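Local coordinates for galactose-binding like protein (Bacteroides thetaiotaomicron, PDB 7M1A) that binds calcium and, as a SusE-like protein with a galactose-binding-like domain, probably takes part in carbohydrate recognition or breakdown, at residues K80-P88 with N165-L173. Sequence-based numbering, arbitrary orientation.
Sequences KHFYNDMSP and NYNICFTEL. With CA (calcium ion), chain F; EDO (1,2-ethanediol), chain E; EDO (1,2-ethanediol), chain C.
The imidazole of His81 meets Cys169 SG obliquely, CD2 lying 3.7 Å from the sulfur; one ring face carries Lys80 CG, offset toward the rim, and at the edge NE2 shares a nearly straight hydrogen bond with O2 of an ethanediol, probably from the crystallisation liquor. ND1 is held by Asp78. A chi1 of 61° puts Cys169 SG between its own backbone N and carbonyl carbon, where it meets both His81 and, at 3.8 Å, Met86 CB. The backbones join where Cys169 N donates to Met86 O (3.0 Å), approaching from above the carbonyl plane, while Ile168 CA makes a CA-H...O contact with the same oxygen. The selenomethionine Met86, bent at chi2 and chi3, runs beside Asn167 and lays SE 3.7 Å from Asn165 ND2. Asn165 OD1 accepts Asn167 N in its carbonyl plane, closing an Asx turn, and Asn167 ND2 from above it; Asn161 also holds Asn165, and Thr47 Asn167. A leucine at Asn165 would probably leave Asn167 N without its acceptor and the turn less firmly set. Pro88 CB rests 3.8 Å from Ile168 CD1, and one water bridges Ser87 OG and Cys169 O. The contact thus packs the loop between strands 70-74 and 88-96 onto the start of strand 169-176 and the turn leading into it; in the strand's classic beta bulge opposite Trp74, Thr171 O and Glu172 OE1 bind calcium with Tyr28, Asn31 and Arg33, in a beta-sandwich consistent with the galactose-binding-like fold.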
ATOM      1  N   LYS A  80       0.646 -23.246 -14.086  1.00 14.13           N
ATOM      2  CA  LYS A  80       1.941 -22.776 -13.594  1.00 14.68           C
ATOM      3  C   LYS A  80       1.882 -22.600 -12.063  1.00 13.38           C
ATOM      4  O   LYS A  80       2.864 -22.874 -11.376  1.00 14.55           O
ATOM      5  CB  LYS A  80       2.307 -21.456 -14.284  1.00 16.71           C
ATOM      6  CG  LYS A  80       3.587 -20.871 -13.736  1.00 20.03           C
ATOM      7  CD  LYS A  80       3.969 -19.530 -14.360  1.00 20.57           C
ATOM      8  CE  LYS A  80       5.425 -19.198 -14.062  1.00 32.20           C
ATOM      9  NZ  LYS A  80       5.889 -17.882 -14.577  1.00 31.48           N
ATOM     10  N   HIS A  81       0.727 -22.209 -11.516  1.00 10.54           N
ATOM     11  CA  HIS A  81       0.588 -21.848 -10.110  1.00 10.44           C
ATOM     12  C   HIS A  81      -0.165 -22.888  -9.285  1.00  9.65           C
ATOM     13  O   HIS A  81      -0.079 -22.850  -8.073  1.00 12.24           O
ATOM     14  CB  HIS A  81      -0.007 -20.442  -9.961  1.00  9.73           C
ATOM     15  CG  HIS A  81       0.881 -19.399 -10.533  1.00 10.14           C
ATOM     16  ND1 HIS A  81       0.700 -18.990 -11.795  1.00 10.14           N
ATOM     17  CD2 HIS A  81       1.849 -18.600  -9.983  1.00 11.54           C
ATOM     18  CE1 HIS A  81       1.569 -18.016 -12.079  1.00 10.97           C
ATOM     19  NE2 HIS A  81       2.296 -17.744 -10.988  1.00 12.27           N
ATOM     20  N   PHE A  82      -0.933 -23.804  -9.877  1.00 12.36           N
ATOM     21  CA  PHE A  82      -1.683 -24.756  -9.063  1.00 10.76           C
ATOM     22  C   PHE A  82      -0.708 -25.731  -8.381  1.00  9.91           C
ATOM     23  O   PHE A  82       0.005 -26.494  -9.065  1.00 12.29           O
ATOM     24  CB  PHE A  82      -2.668 -25.557  -9.925  1.00 10.91           C
ATOM     25  CG  PHE A  82      -3.857 -24.808 -10.473  1.00 12.59           C
ATOM     26  CD1 PHE A  82      -4.402 -23.740  -9.792  1.00 12.77           C
ATOM     27  CD2 PHE A  82      -4.477 -25.205 -11.651  1.00 18.43           C
ATOM     28  CE1 PHE A  82      -5.560 -23.109 -10.237  1.00 15.42           C
ATOM     29  CE2 PHE A  82      -5.629 -24.567 -12.118  1.00 21.95           C
ATOM     30  CZ  PHE A  82      -6.161 -23.481 -11.430  1.00 17.08           C
ATOM     31  N   TYR A  83      -0.638 -25.701  -7.041  1.00  9.89           N
ATOM     32  CA  TYR A  83       0.265 -26.561  -6.288  1.00 10.65           C
ATOM     33  C   TYR A  83       1.690 -26.485  -6.852  1.00 10.59           C
ATOM     34  O   TYR A  83       2.398 -27.520  -7.010  1.00 11.82           O
ATOM     35  CB  TYR A  83      -0.229 -28.022  -6.324  1.00 11.38           C
ATOM     36  CG  TYR A  83      -1.711 -28.136  -6.147  1.00  9.33           C
ATOM     37  CD1 TYR A  83      -2.316 -28.068  -4.886  1.00  9.93           C
ATOM     38  CD2 TYR A  83      -2.536 -28.275  -7.257  1.00 11.36           C
ATOM     39  CE1 TYR A  83      -3.709 -28.154  -4.737  1.00  9.40           C
ATOM     40  CE2 TYR A  83      -3.925 -28.345  -7.117  1.00 11.94           C
ATOM     41  CZ  TYR A  83      -4.510 -28.278  -5.876  1.00 10.06           C
ATOM     42  OH  TYR A  83      -5.842 -28.393  -5.701  1.00 12.37           O
ATOM     43  N   ASN A  84       2.113 -25.239  -7.182  1.00  9.90           N
ATOM     44  CA  ASN A  84       3.390 -25.076  -7.869  1.00 11.25           C
ATOM     45  C   ASN A  84       3.826 -23.624  -7.620  1.00 10.01           C
ATOM     46  O   ASN A  84       3.118 -22.806  -7.018  1.00 10.75           O
ATOM     47  CB  ASN A  84       3.189 -25.391  -9.370  1.00 13.70           C
ATOM     48  CG  ASN A  84       4.443 -25.958 -10.026  1.00 15.06           C
ATOM     49  OD1 ASN A  84       5.562 -25.652  -9.604  1.00 15.54           O
ATOM     50  ND2 ASN A  84       4.253 -26.806 -11.035  1.00 16.64           N
ATOM     51  N   ASP A  85       4.990 -23.254  -8.151  1.00 12.11           N
ATOM     52  CA  ASP A  85       5.443 -21.871  -8.170  1.00 11.30           C
ATOM     53  C   ASP A  85       5.534 -21.384  -6.701  1.00  9.72           C
ATOM     54  O   ASP A  85       5.895 -22.170  -5.813  1.00 10.87           O
ATOM     55  CB  ASP A  85       4.584 -21.024  -9.134  1.00 13.48           C
ATOM     56  CG  ASP A  85       5.316 -19.767  -9.592  1.00 13.66           C
ATOM     57  OD1 ASP A  85       5.262 -18.704  -8.902  1.00 14.06           O
ATOM     58  OD2 ASP A  85       5.989 -19.845 -10.610  1.00 23.49           O
HETATM   59  N   MSE A  86       5.221 -20.103  -6.453  1.00  9.59           N
HETATM   60  CA  MSE A  86       5.320 -19.572  -5.103  1.00  7.66           C
HETATM   61  C   MSE A  86       3.939 -19.610  -4.423  1.00  7.79           C
HETATM   62  O   MSE A  86       3.697 -18.901  -3.425  1.00  8.03           O
HETATM   63  CB  MSE A  86       5.913 -18.166  -5.042  1.00  8.79           C
HETATM   64  CG  MSE A  86       7.209 -18.001  -5.805  1.00 11.22           C
HETATM   65 SE   MSE A  86       8.629 -19.256  -5.318  1.00 14.05          SE
HETATM   66  CE  MSE A  86       8.984 -19.984  -7.096  1.00 14.90           C
ATOM     67  N   SER A  87       3.006 -20.407  -4.940  1.00  8.23           N
ATOM     68  CA  SER A  87       1.697 -20.524  -4.329  1.00  6.77           C
ATOM     69  C   SER A  87       1.839 -21.084  -2.918  1.00  7.52           C
ATOM     70  O   SER A  87       2.646 -21.986  -2.631  1.00  8.55           O
ATOM     71  CB  SER A  87       0.854 -21.437  -5.152  1.00  8.28           C
ATOM     72  OG  SER A  87       0.664 -20.885  -6.463  1.00  8.84           O
ATOM     73  N   PRO A  88       1.039 -20.594  -1.954  1.00  7.73           N
ATOM     74  CA  PRO A  88       1.252 -21.026  -0.549  1.00  6.70           C
ATOM     75  C   PRO A  88       0.819 -22.479  -0.351  1.00  7.47           C
ATOM     76  O   PRO A  88      -0.166 -22.977  -0.940  1.00  9.17           O
ATOM     77  CB  PRO A  88       0.352 -20.025   0.226  1.00  8.68           C
ATOM     78  CG  PRO A  88      -0.745 -19.674  -0.773  1.00  6.97           C
ATOM     79  CD  PRO A  88      -0.052 -19.604  -2.121  1.00  7.83           C
ATOM     80  N   ASN A 165       9.912 -22.818  -0.325  1.00 11.04           N
ATOM     81  CA  ASN A 165      10.535 -21.638   0.260  1.00  9.37           C
ATOM     82  C   ASN A 165       9.466 -20.715   0.875  1.00  9.34           C
ATOM     83  O   ASN A 165       8.300 -21.078   1.051  1.00 10.40           O
ATOM     84  CB  ASN A 165      11.557 -20.956  -0.671  1.00  9.76           C
ATOM     85  CG  ASN A 165      10.907 -20.343  -1.915  1.00 10.46           C
ATOM     86  OD1 ASN A 165      10.169 -19.366  -1.838  1.00 11.42           O
ATOM     87  ND2 ASN A 165      11.179 -20.892  -3.111  1.00 12.83           N
ATOM     88  N   TYR A 166       9.900 -19.500   1.257  1.00  9.20           N
ATOM     89  CA  TYR A 166       9.087 -18.628   2.111  1.00  8.23           C
ATOM     90  C   TYR A 166       8.274 -17.609   1.284  1.00  7.88           C
ATOM     91  O   TYR A 166       7.460 -16.909   1.878  1.00  9.44           O
ATOM     92  CB  TYR A 166       9.966 -17.852   3.106  1.00  8.89           C
ATOM     93  CG  TYR A 166      10.597 -18.676   4.187  1.00  8.84           C
ATOM     94  CD1 TYR A 166       9.877 -19.603   4.928  1.00 10.02           C
ATOM     95  CD2 TYR A 166      11.977 -18.655   4.359  1.00 10.93           C
ATOM     96  CE1 TYR A 166      10.476 -20.374   5.950  1.00 12.43           C
ATOM     97  CE2 TYR A 166      12.588 -19.427   5.343  1.00 15.80           C
ATOM     98  CZ  TYR A 166      11.842 -20.311   6.117  1.00 14.42           C
ATOM     99  OH  TYR A 166      12.433 -21.051   7.108  1.00 20.57           O
ATOM    100  N   ASN A 167       8.504 -17.513  -0.052  1.00  8.31           N
ATOM    101  CA  ASN A 167       7.769 -16.572  -0.886  1.00  8.51           C
ATOM    102  C   ASN A 167       6.287 -16.914  -0.927  1.00  7.72           C
ATOM    103  O   ASN A 167       5.879 -18.030  -0.678  1.00  7.91           O
ATOM    104  CB  ASN A 167       8.457 -16.466  -2.257  1.00  8.39           C
ATOM    105  CG  ASN A 167       9.757 -15.711  -2.122  1.00  7.29           C
ATOM    106  OD1 ASN A 167       9.744 -14.487  -1.871  1.00  8.68           O
ATOM    107  ND2 ASN A 167      10.882 -16.385  -2.304  1.00  8.66           N
ATOM    108  N   ILE A 168       5.496 -15.939  -1.362  1.00  7.00           N
ATOM    109  CA  ILE A 168       4.088 -16.219  -1.583  1.00  7.09           C
ATOM    110  C   ILE A 168       3.556 -15.419  -2.778  1.00  6.34           C
ATOM    111  O   ILE A 168       3.868 -14.237  -2.963  1.00  7.89           O
ATOM    112  CB  ILE A 168       3.235 -15.965  -0.298  1.00  6.88           C
ATOM    113  CG1 ILE A 168       1.762 -16.362  -0.474  1.00  8.01           C
ATOM    114  CG2 ILE A 168       3.390 -14.507   0.162  1.00  8.84           C
ATOM    115  CD1 ILE A 168       0.968 -16.346   0.801  1.00  8.66           C
ATOM    116  N   CYS A 169       2.666 -16.047  -3.578  1.00  7.03           N
ATOM    117  CA  CYS A 169       1.867 -15.319  -4.560  1.00  7.01           C
ATOM    118  C   CYS A 169       0.463 -15.975  -4.557  1.00  6.92           C
ATOM    119  O   CYS A 169       0.327 -17.186  -4.383  1.00  7.26           O
ATOM    120  CB  CYS A 169       2.507 -15.391  -5.954  1.00  9.18           C
ATOM    121  SG  CYS A 169       2.702 -17.036  -6.685  1.00  9.49           S
ATOM    122  N   PHE A 170      -0.562 -15.186  -4.851  1.00  6.41           N
ATOM    123  CA  PHE A 170      -1.925 -15.681  -4.964  1.00  7.09           C
ATOM    124  C   PHE A 170      -2.799 -14.576  -5.567  1.00  5.92           C
ATOM    125  O   PHE A 170      -2.310 -13.418  -5.696  1.00  6.75           O
ATOM    126  CB  PHE A 170      -2.528 -16.236  -3.665  1.00  7.76           C
ATOM    127  CG  PHE A 170      -2.759 -15.215  -2.602  1.00  5.52           C
ATOM    128  CD1 PHE A 170      -1.669 -14.747  -1.825  1.00  7.23           C
ATOM    129  CD2 PHE A 170      -4.019 -14.734  -2.321  1.00  6.95           C
ATOM    130  CE1 PHE A 170      -1.867 -13.829  -0.787  1.00  7.32           C
ATOM    131  CE2 PHE A 170      -4.212 -13.795  -1.278  1.00  6.46           C
ATOM    132  CZ  PHE A 170      -3.124 -13.343  -0.554  1.00  7.71           C
ATOM    133  N   THR A 171      -4.065 -14.906  -5.950  1.00  6.69           N
ATOM    134  CA  THR A 171      -4.885 -13.965  -6.698  1.00  5.92           C
ATOM    135  C   THR A 171      -5.989 -13.302  -5.857  1.00  6.05           C
ATOM    136  O   THR A 171      -6.383 -12.150  -6.234  1.00  6.95           O
ATOM    137  CB  THR A 171      -5.490 -14.587  -7.966  1.00  7.00           C
ATOM    138  OG1 THR A 171      -6.245 -13.589  -8.665  1.00  8.27           O
ATOM    139  CG2 THR A 171      -6.446 -15.745  -7.690  1.00  8.19           C
ATOM    140  N   GLU A 172      -6.577 -13.946  -4.835  1.00  6.09           N
ATOM    141  CA  GLU A 172      -7.734 -13.359  -4.158  1.00  6.13           C
ATOM    142  C   GLU A 172      -7.879 -14.027  -2.800  1.00  5.36           C
ATOM    143  O   GLU A 172      -7.577 -15.233  -2.666  1.00  6.49           O
ATOM    144  CB  GLU A 172      -9.045 -13.577  -4.961  1.00  7.31           C
ATOM    145  CG  GLU A 172     -10.257 -12.787  -4.471  1.00  6.79           C
ATOM    146  CD  GLU A 172     -10.152 -11.264  -4.621  1.00  6.64           C
ATOM    147  OE1 GLU A 172      -9.237 -10.769  -5.304  1.00  7.45           O
ATOM    148  OE2 GLU A 172     -11.054 -10.586  -4.124  1.00  6.50           O
ATOM    149  N   LEU A 173      -8.387 -13.268  -1.821  1.00  5.86           N
ATOM    150  CA  LEU A 173      -8.865 -13.860  -0.580  1.00  6.51           C
ATOM    151  C   LEU A 173     -10.233 -13.281  -0.288  1.00  5.38           C
ATOM    152  O   LEU A 173     -10.614 -12.250  -0.872  1.00  6.07           O
ATOM    153  CB  LEU A 173      -7.846 -13.709   0.569  1.00  6.44           C
ATOM    154  CG  LEU A 173      -7.208 -12.341   0.776  1.00  6.88           C
ATOM    155  CD1 LEU A 173      -8.264 -11.367   1.276  1.00  8.99           C
ATOM    156  CD2 LEU A 173      -6.052 -12.491   1.763  1.00  7.68           C
TER
HETATM  157 CA    CA F 404      -7.918 -10.733  -7.196  1.00  8.73          CA
HETATM  158  C1  EDO E 403       7.938 -17.088 -10.036  1.00 22.77           C
HETATM  159  O1  EDO E 403       6.582 -16.856  -9.748  1.00 23.38           O
HETATM  160  C2  EDO E 403       8.105 -17.773 -11.376  1.00 27.45           C
HETATM  161  O2  EDO E 403       7.209 -17.081 -12.155  1.00 35.02           O
HETATM  162  C1  EDO C 401       3.555 -14.540 -12.779  1.00 22.87           C
HETATM  163  O1  EDO C 401       2.358 -14.712 -12.066  1.00 24.64           O
HETATM  164  C2  EDO C 401       4.486 -14.712 -11.704  1.00 19.60           C
HETATM  165  O2  EDO C 401       4.423 -16.005 -11.156  1.00 21.60           O
HETATM  166  O   HOH W   1      -0.709 -18.503  -6.599  1.00  9.12           O
HETATM  167  O   HOH W   2      -7.137 -10.578  -9.407  1.00  9.40           O